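Local coordinates for pfam DUF1093 family protein (Bacillus subtilis, PDB 3NPP) that is of unknown function, a small beta-rich DUF1093-family protein of Bacillus subtilis, here without its N-terminal part, which probably holds a signal sequence, at residues A[8-13]-A[40-45]; A[50-55]-A[68-73]. One frame throughout, in Å; residues are numbered along the deposited sequence.

Contact 1 of 2, residues A[8-13]-A[40-45]. With SO4 (sulfate ion), chain O.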
ATOM      1  N   HIS A   8       5.445   1.644   5.573  1.00 21.08           N
ATOM      2  CA  HIS A   8       5.920   0.645   6.514  1.00 21.30           C
ATOM      3  C   HIS A   8       5.808  -0.717   5.827  1.00 20.87           C
ATOM      4  O   HIS A   8       4.728  -1.164   5.542  1.00 21.29           O
ATOM      5  CB  HIS A   8       5.046   0.678   7.791  1.00 21.83           C
ATOM      6  CG  HIS A   8       5.410  -0.363   8.819  1.00 19.84           C
ATOM      7  ND1 HIS A   8       4.609  -0.633   9.915  1.00 20.77           N
ATOM      8  CD2 HIS A   8       6.507  -1.146   8.956  1.00 20.00           C
ATOM      9  CE1 HIS A   8       5.180  -1.577  10.647  1.00 22.21           C
ATOM     10  NE2 HIS A   8       6.333  -1.904  10.086  1.00 20.22           N
ATOM     11  N   GLN A   9       6.933  -1.362   5.577  1.00 21.67           N
ATOM     12  CA  GLN A   9       6.943  -2.703   4.982  1.00 21.46           C
ATOM     13  C   GLN A   9       6.920  -3.738   6.106  1.00 22.29           C
ATOM     14  O   GLN A   9       7.651  -3.605   7.086  1.00 22.13           O
ATOM     15  CB  GLN A   9       8.193  -2.906   4.134  1.00 21.23           C
ATOM     16  CG  GLN A   9       8.323  -4.351   3.526  1.00 21.13           C
ATOM     17  CD  GLN A   9       9.368  -4.449   2.420  1.00 21.96           C
ATOM     18  OE1 GLN A   9       9.480  -3.563   1.589  1.00 24.84           O
ATOM     19  NE2 GLN A   9      10.125  -5.553   2.403  1.00 19.43           N
ATOM     20  N   GLN A  10       6.142  -4.796   5.919  1.00 22.33           N
ATOM     21  CA  GLN A  10       6.231  -5.976   6.788  1.00 23.67           C
ATOM     22  C   GLN A  10       6.319  -7.221   5.951  1.00 22.93           C
ATOM     23  O   GLN A  10       5.955  -7.207   4.808  1.00 22.79           O
ATOM     24  CB  GLN A  10       5.050  -6.000   7.748  1.00 25.23           C
ATOM     25  CG  GLN A  10       5.231  -4.989   8.882  1.00 26.91           C
ATOM     26  CD  GLN A  10       4.152  -5.040   9.910  1.00 28.63           C
ATOM     27  OE1 GLN A  10       4.192  -5.856  10.808  1.00 30.73           O
ATOM     28  NE2 GLN A  10       3.196  -4.138   9.812  1.00 29.15           N
ATOM     29  N   ASP A  11       6.956  -8.244   6.490  1.00 23.52           N
ATOM     30  CA  ASP A  11       7.084  -9.548   5.820  1.00 23.08           C
ATOM     31  C   ASP A  11       6.573 -10.561   6.784  1.00 22.90           C
ATOM     32  O   ASP A  11       7.122 -10.681   7.873  1.00 24.22           O
ATOM     33  CB  ASP A  11       8.524  -9.839   5.462  1.00 22.37           C
ATOM     34  CG  ASP A  11       9.016  -8.964   4.330  1.00 25.32           C
ATOM     35  OD1 ASP A  11       8.790  -9.306   3.150  1.00 23.31           O
ATOM     36  OD2 ASP A  11       9.596  -7.904   4.608  1.00 27.95           O
ATOM     37  N   VAL A  12       5.534 -11.299   6.386  1.00 21.76           N
ATOM     38  CA  VAL A  12       4.871 -12.234   7.271  1.00 21.86           C
ATOM     39  C   VAL A  12       5.247 -13.651   6.829  1.00 21.51           C
ATOM     40  O   VAL A  12       5.033 -14.026   5.691  1.00 22.05           O
ATOM     41  CB  VAL A  12       3.348 -12.017   7.253  1.00 21.72           C
ATOM     42  CG1 VAL A  12       2.650 -13.016   8.211  1.00 22.99           C
ATOM     43  CG2 VAL A  12       3.021 -10.553   7.655  1.00 22.49           C
ATOM     44  N   TYR A  13       5.815 -14.416   7.735  1.00 22.85           N
ATOM     45  CA  TYR A  13       6.275 -15.778   7.469  1.00 22.57           C
ATOM     46  C   TYR A  13       5.201 -16.773   7.920  1.00 23.58           C
ATOM     47  O   TYR A  13       4.643 -16.640   9.021  1.00 23.60           O
ATOM     48  CB  TYR A  13       7.577 -16.034   8.210  1.00 23.57           C
ATOM     49  CG  TYR A  13       8.706 -15.159   7.675  1.00 24.82           C
ATOM     50  CD1 TYR A  13       8.882 -13.849   8.150  1.00 23.86           C
ATOM     51  CD2 TYR A  13       9.573 -15.622   6.644  1.00 23.68           C
ATOM     52  CE1 TYR A  13       9.882 -13.039   7.663  1.00 24.89           C
ATOM     53  CE2 TYR A  13      10.593 -14.801   6.150  1.00 24.31           C
ATOM     54  CZ  TYR A  13      10.742 -13.514   6.662  1.00 25.44           C
ATOM     55  OH  TYR A  13      11.756 -12.683   6.201  1.00 27.07           O
ATOM     56  N   LYS A  40       6.212 -10.829  15.681  1.00 33.77           N
ATOM     57  CA  LYS A  40       4.860 -10.517  16.134  1.00 34.90           C
ATOM     58  C   LYS A  40       3.865 -11.424  15.411  1.00 33.76           C
ATOM     59  O   LYS A  40       3.984 -11.611  14.217  1.00 33.08           O
ATOM     60  CB  LYS A  40       4.554  -9.055  15.856  1.00 35.43           C
ATOM     61  CG  LYS A  40       3.204  -8.610  16.371  1.00 40.66           C
ATOM     62  CD  LYS A  40       3.109  -7.100  16.492  1.00 46.45           C
ATOM     63  CE  LYS A  40       1.804  -6.708  17.173  1.00 51.53           C
ATOM     64  NZ  LYS A  40       1.807  -5.260  17.511  1.00 56.09           N
ATOM     65  N   LYS A  41       2.883 -11.959  16.124  1.00 34.35           N
ATOM     66  CA  LYS A  41       1.845 -12.828  15.511  1.00 34.42           C
ATOM     67  C   LYS A  41       0.920 -12.017  14.587  1.00 32.39           C
ATOM     68  O   LYS A  41       0.540 -10.890  14.924  1.00 31.76           O
ATOM     69  CB  LYS A  41       1.010 -13.561  16.593  1.00 36.90           C
ATOM     70  CG  LYS A  41       0.266 -14.826  16.074  1.00 39.81           C
ATOM     71  CD  LYS A  41      -0.238 -15.699  17.274  1.00 46.37           C
ATOM     72  CE  LYS A  41      -0.833 -17.065  16.813  1.00 49.53           C
ATOM     73  NZ  LYS A  41      -1.081 -17.981  17.981  1.00 54.39           N
ATOM     74  N   GLU A  42       0.610 -12.589  13.413  1.00 30.88           N
ATOM     75  CA  GLU A  42      -0.219 -11.943  12.368  1.00 30.14           C
ATOM     76  C   GLU A  42      -1.175 -12.950  11.726  1.00 30.13           C
ATOM     77  O   GLU A  42      -0.918 -14.130  11.742  1.00 31.63           O
ATOM     78  CB  GLU A  42       0.647 -11.377  11.222  1.00 28.47           C
ATOM     79  CG  GLU A  42       1.912 -10.682  11.591  1.00 28.74           C
ATOM     80  CD  GLU A  42       1.717  -9.363  12.323  1.00 30.44           C
ATOM     81  OE1 GLU A  42       0.557  -8.927  12.588  1.00 28.79           O
ATOM     82  OE2 GLU A  42       2.752  -8.727  12.581  1.00 33.17           O
ATOM     83  N   GLU A  43      -2.239 -12.464  11.122  1.00 30.69           N
ATOM     84  CA  GLU A  43      -3.075 -13.267  10.229  1.00 30.44           C
ATOM     85  C   GLU A  43      -2.929 -12.671   8.861  1.00 27.97           C
ATOM     86  O   GLU A  43      -3.054 -11.472   8.705  1.00 27.86           O
ATOM     87  CB  GLU A  43      -4.531 -13.237  10.685  1.00 32.62           C
ATOM     88  CG  GLU A  43      -5.479 -14.218   9.889  1.00 37.42           C
ATOM     89  CD  GLU A  43      -6.956 -13.816   9.998  1.00 44.05           C
ATOM     90  OE1 GLU A  43      -7.579 -14.157  11.023  1.00 47.42           O
ATOM     91  OE2 GLU A  43      -7.477 -13.132   9.060  1.00 49.52           O
ATOM     92  N   VAL A  44      -2.663 -13.507   7.863  1.00 26.25           N
ATOM     93  CA  VAL A  44      -2.485 -13.031   6.505  1.00 25.37           C
ATOM     94  C   VAL A  44      -3.386 -13.834   5.550  1.00 25.46           C
ATOM     95  O   VAL A  44      -3.439 -15.051   5.630  1.00 26.04           O
ATOM     96  CB  VAL A  44      -0.982 -13.069   6.100  1.00 25.14           C
ATOM     97  CG1 VAL A  44      -0.378 -14.477   6.224  1.00 24.74           C
ATOM     98  CG2 VAL A  44      -0.788 -12.482   4.712  1.00 24.35           C
ATOM     99  N   THR A  45      -4.120 -13.120   4.707  1.00 24.39           N
ATOM    100  CA  THR A  45      -4.860 -13.658   3.591  1.00 23.94           C
ATOM    101  C   THR A  45      -4.133 -13.257   2.318  1.00 23.03           C
ATOM    102  O   THR A  45      -3.868 -12.094   2.120  1.00 23.92           O
ATOM    103  CB  THR A  45      -6.262 -13.092   3.571  1.00 25.04           C
ATOM    104  OG1 THR A  45      -6.962 -13.605   4.693  1.00 24.57           O
ATOM    105  CG2 THR A  45      -7.020 -13.454   2.290  1.00 25.13           C
TER
HETATM  106  S   SO4 O 212       2.218   2.447   9.617  0.75 32.30           S
HETATM  107  O1  SO4 O 212       1.032   2.817  10.383  0.75 30.30           O
HETATM  108  O2  SO4 O 212       3.424   2.932  10.358  0.75 28.97           O
HETATM  109  O3  SO4 O 212       2.172   0.982   9.509  0.75 27.41           O
HETATM  110  O4  SO4 O 212       2.136   3.115   8.298  0.75 20.88           O
HETATM  111  O   HOH W   1       2.560  -6.158  13.083  1.00 35.43           O
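V12 and V44 meet tip to tip, CG1 to CG1 at 3.9 Å, where strand 9-13 crosses strand 41-45 at nearly a right angle. The two strands belong to different antiparallel sheets, that of 41-48 continuing into the second subunit, and their axes come within 8.1 Å. E42 CB lies 4.0 Å from V12 CG1. The next carbon, E42 CG, rests 4.1 Å from V12 CG2, so the aliphatic part of the glutamate leans on both valine methyls. The chain then bends at chi2 (-68°), which carries the carboxylate off the valine and toward Q10. E42 OE2 stands 3.7 Å from Q10 OE1; both are acceptors, and one water supplies the hydrogens between them, donating to E42 OE2 at 2.6 Å and to Q10 OE1 at 2.8 Å. Amide and carboxylate planes are turned 77° apart. Q10 OE1 also accepts from N36 ND2, and E42 OE1 is hydrogen-bonded to G1 N of the second subunit. F3 of that subunit packs on Q10, E42 and V44. At the far end, H8 ND1 donates to sulfate O3 at 3.0 Å, in the ring plane; the ion probably came from the crystallisation liquor. The buried carboxylate thus has a water on one oxygen and G1 N on the other. G1 starts the crystallised chain and is probably not native; if its amino group is charged, it would favour an ionised E42 in this crystal form.

Contact 2 of 2, residues A[50-55]-A[68-73]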
ATOM      1  N   LYS A  50      -1.188 -20.770  -8.268  1.00 29.39           N
ATOM      2  CA  LYS A  50      -1.236 -22.221  -8.245  1.00 31.60           C
ATOM      3  C   LYS A  50      -1.445 -22.693  -6.802  1.00 31.70           C
ATOM      4  O   LYS A  50      -1.268 -21.903  -5.841  1.00 30.56           O
ATOM      5  CB  LYS A  50       0.080 -22.802  -8.806  1.00 32.75           C
ATOM      6  CG  LYS A  50       1.361 -22.454  -7.980  1.00 34.81           C
ATOM      7  CD  LYS A  50       2.628 -22.682  -8.810  1.00 39.20           C
ATOM      8  CE  LYS A  50       3.900 -22.731  -7.952  1.00 41.02           C
ATOM      9  NZ  LYS A  50       5.137 -22.251  -8.724  1.00 41.98           N
ATOM     10  N   GLU A  51      -1.827 -23.967  -6.650  1.00 32.23           N
ATOM     11  CA  GLU A  51      -1.897 -24.594  -5.331  1.00 33.10           C
ATOM     12  C   GLU A  51      -0.498 -24.863  -4.834  1.00 32.22           C
ATOM     13  O   GLU A  51       0.298 -25.433  -5.543  1.00 32.70           O
ATOM     14  CB  GLU A  51      -2.685 -25.895  -5.363  1.00 34.58           C
ATOM     15  CG  GLU A  51      -4.139 -25.656  -5.591  1.00 39.43           C
ATOM     16  CD  GLU A  51      -4.946 -26.937  -5.773  1.00 45.97           C
ATOM     17  OE1 GLU A  51      -4.455 -28.019  -5.366  1.00 48.30           O
ATOM     18  OE2 GLU A  51      -6.078 -26.829  -6.318  1.00 48.12           O
ATOM     19  N   LEU A  52      -0.219 -24.430  -3.615  1.00 31.41           N
ATOM     20  CA  LEU A  52       1.098 -24.503  -3.034  1.00 31.10           C
ATOM     21  C   LEU A  52       1.275 -25.850  -2.323  1.00 32.17           C
ATOM     22  O   LEU A  52       0.303 -26.473  -1.881  1.00 32.50           O
ATOM     23  CB  LEU A  52       1.300 -23.349  -2.064  1.00 29.49           C
ATOM     24  CG  LEU A  52       1.143 -21.935  -2.636  1.00 27.98           C
ATOM     25  CD1 LEU A  52       1.198 -20.916  -1.517  1.00 25.59           C
ATOM     26  CD2 LEU A  52       2.211 -21.628  -3.729  1.00 28.44           C
ATOM     27  N   ARG A  53       2.527 -26.264  -2.195  1.00 32.70           N
ATOM     28  CA  ARG A  53       2.875 -27.574  -1.630  1.00 34.65           C
ATOM     29  C   ARG A  53       2.610 -27.543  -0.125  1.00 34.11           C
ATOM     30  O   ARG A  53       2.991 -26.594   0.547  1.00 32.04           O
ATOM     31  CB  ARG A  53       4.340 -27.892  -1.927  1.00 35.37           C
ATOM     32  CG  ARG A  53       4.808 -29.291  -1.493  1.00 39.48           C
ATOM     33  CD  ARG A  53       6.235 -29.583  -1.976  1.00 40.98           C
ATOM     34  N   LYS A  54       1.885 -28.547   0.375  1.00 36.01           N
ATOM     35  CA  LYS A  54       1.618 -28.700   1.827  1.00 36.79           C
ATOM     36  C   LYS A  54       2.935 -28.665   2.658  1.00 35.63           C
ATOM     37  O   LYS A  54       3.932 -29.249   2.260  1.00 36.00           O
ATOM     38  CB  LYS A  54       0.874 -30.024   2.104  1.00 39.41           C
ATOM     39  CG  LYS A  54       0.394 -30.191   3.569  1.00 42.43           C
ATOM     40  N   ASN A  55       2.932 -27.875   3.726  1.00 33.74           N
ATOM     41  CA  ASN A  55       4.092 -27.662   4.602  1.00 33.61           C
ATOM     42  C   ASN A  55       5.272 -26.836   4.062  1.00 31.55           C
ATOM     43  O   ASN A  55       6.241 -26.641   4.779  1.00 31.36           O
ATOM     44  CB  ASN A  55       4.560 -28.992   5.244  1.00 35.33           C
ATOM     45  CG  ASN A  55       3.466 -29.650   6.041  1.00 37.21           C
ATOM     46  OD1 ASN A  55       2.633 -28.974   6.644  1.00 38.13           O
ATOM     47  ND2 ASN A  55       3.473 -30.965   6.077  1.00 42.10           N
ATOM     48  N   GLU A  68       1.335  -7.695  -0.996  1.00 23.10           N
ATOM     49  CA  GLU A  68       1.773  -7.474  -2.375  1.00 23.60           C
ATOM     50  C   GLU A  68       2.267  -8.695  -3.097  1.00 22.07           C
ATOM     51  O   GLU A  68       1.944  -8.870  -4.267  1.00 21.06           O
ATOM     52  CB  GLU A  68       2.859  -6.433  -2.386  1.00 24.49           C
ATOM     53  CG  GLU A  68       2.373  -5.111  -1.865  1.00 29.72           C
ATOM     54  CD  GLU A  68       3.153  -3.939  -2.400  1.00 35.14           C
ATOM     55  OE1 GLU A  68       4.400  -4.001  -2.359  1.00 37.08           O
ATOM     56  OE2 GLU A  68       2.522  -2.936  -2.782  1.00 38.14           O
ATOM     57  N   THR A  69       3.039  -9.549  -2.413  1.00 21.34           N
ATOM     58  CA  THR A  69       3.730 -10.669  -3.056  1.00 21.50           C
ATOM     59  C   THR A  69       3.876 -11.855  -2.098  1.00 20.95           C
ATOM     60  O   THR A  69       3.845 -11.683  -0.874  1.00 21.00           O
ATOM     61  CB  THR A  69       5.164 -10.312  -3.554  1.00 20.21           C
ATOM     62  OG1 THR A  69       6.008 -10.129  -2.445  1.00 22.60           O
ATOM     63  CG2 THR A  69       5.202  -9.090  -4.457  1.00 21.27           C
ATOM     64  N   TRP A  70       4.009 -13.046  -2.674  1.00 20.51           N
ATOM     65  CA  TRP A  70       4.389 -14.268  -1.934  1.00 20.69           C
ATOM     66  C   TRP A  70       5.689 -14.813  -2.502  1.00 20.81           C
ATOM     67  O   TRP A  70       5.955 -14.639  -3.681  1.00 20.33           O
ATOM     68  CB  TRP A  70       3.291 -15.318  -2.016  1.00 21.04           C
ATOM     69  CG  TRP A  70       3.080 -15.934  -3.328  1.00 21.15           C
ATOM     70  CD1 TRP A  70       2.208 -15.517  -4.302  1.00 20.48           C
ATOM     71  CD2 TRP A  70       3.687 -17.137  -3.818  1.00 20.46           C
ATOM     72  NE1 TRP A  70       2.259 -16.378  -5.379  1.00 21.70           N
ATOM     73  CE2 TRP A  70       3.172 -17.369  -5.118  1.00 19.13           C
ATOM     74  CE3 TRP A  70       4.649 -18.024  -3.296  1.00 20.27           C
ATOM     75  CZ2 TRP A  70       3.573 -18.467  -5.907  1.00 20.60           C
ATOM     76  CZ3 TRP A  70       5.048 -19.137  -4.079  1.00 21.48           C
ATOM     77  CH2 TRP A  70       4.506 -19.354  -5.348  1.00 22.51           C
ATOM     78  N   GLU A  71       6.473 -15.497  -1.658  1.00 21.12           N
ATOM     79  CA  GLU A  71       7.732 -16.089  -2.074  1.00 22.13           C
ATOM     80  C   GLU A  71       7.990 -17.287  -1.185  1.00 22.67           C
ATOM     81  O   GLU A  71       7.910 -17.167   0.021  1.00 22.47           O
ATOM     82  CB  GLU A  71       8.878 -15.083  -1.933  1.00 21.96           C
ATOM     83  CG  GLU A  71      10.260 -15.654  -2.248  1.00 24.16           C
ATOM     84  CD  GLU A  71      11.359 -14.631  -2.257  1.00 25.67           C
ATOM     85  OE1 GLU A  71      11.250 -13.630  -1.534  1.00 25.71           O
ATOM     86  OE2 GLU A  71      12.348 -14.836  -2.996  1.00 24.90           O
ATOM     87  N   GLU A  72       8.322 -18.435  -1.771  1.00 23.21           N
ATOM     88  CA  GLU A  72       8.681 -19.592  -0.938  1.00 23.21           C
ATOM     89  C   GLU A  72      10.071 -19.339  -0.347  1.00 23.38           C
ATOM     90  O   GLU A  72      10.969 -18.877  -1.062  1.00 23.86           O
ATOM     91  CB  GLU A  72       8.676 -20.911  -1.712  1.00 23.94           C
ATOM     92  CG  GLU A  72       8.989 -22.182  -0.772  1.00 26.26           C
ATOM     93  CD  GLU A  72       9.043 -23.495  -1.489  1.00 29.52           C
ATOM     94  OE1 GLU A  72       9.047 -23.513  -2.725  1.00 32.92           O
ATOM     95  OE2 GLU A  72       9.085 -24.533  -0.792  1.00 34.49           O
ATOM     96  N   VAL A  73      10.227 -19.666   0.943  1.00 23.48           N
ATOM     97  CA  VAL A  73      11.535 -19.662   1.651  1.00 23.32           C
ATOM     98  C   VAL A  73      11.756 -21.005   2.357  1.00 24.58           C
ATOM     99  O   VAL A  73      10.834 -21.818   2.454  1.00 26.47           O
ATOM    100  CB  VAL A  73      11.625 -18.495   2.676  1.00 22.94           C
ATOM    101  CG1 VAL A  73      11.496 -17.123   1.964  1.00 20.71           C
ATOM    102  CG2 VAL A  73      10.552 -18.635   3.776  1.00 21.20           C
TER
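The six-membered ring of W70 carries L52 on one face and K50 at its edge. L52 CD2 sits 4.0 Å from the ring centroid and 25° off the normal, a CH-pi contact over the face. The methyl is not centred. L52 CD2 lies 3.6 Å from W70 CH2 and 3.8 Å from W70 CZ3, toward the outer rim. K50 comes in near the ring plane, with its CE 4.3 Å from W70 CH2. This is a loose approach by the aliphatic chain. It is the carbon CE that nears the ring, while K50 NZ is hydrogen-bonded to a glycerol that probably came from the crystallisation liquor.

W70 CG stands between its backbone N and carbonyl carbon (chi1 69°), and with this rotation the six-membered ring lies against L52. The two side chains run alongside each other in opposing senses.

The contact ties the loop between strands 41-48 and 57-63 to strand 66-73, an outermost strand of its antiparallel three-stranded sheet in this chain. Just before W70, E68 and T69 both face K61, which makes a classic beta bulge. The bulge lies on the side of the strand's start, and W70 is the next residue along.

L52 is also held by its backbone, where L52 N is hydrogen-bonded to Y30 OH. The L52 side chain touches L58, F46 and I16, while W70 rests on L58 and on A48 of strand 41-48, from the other sheet.

Contact 1 is buried and contact 2 lies at the surface; their centres are 15 Å apart. Contact 1 joins strands 9-15 and 41-48 across two sheets. Contact 2 sets a loop against strand 66-73. The outermost strands of one sheet, 9-15 and 66-73, are thus each used once, with 57-63 between them. Segments 8-13 and 68-73 meet where Y13 CD2 packs 4.3 Å from V73 CG2. Their chemistry differs with their place. Contact 1 mixes valine packing with a water bridge and is completed by the second subunit. Contact 2 rests on apolar atoms against an aromatic ring, and no other protein chain of the assembly touches its segments.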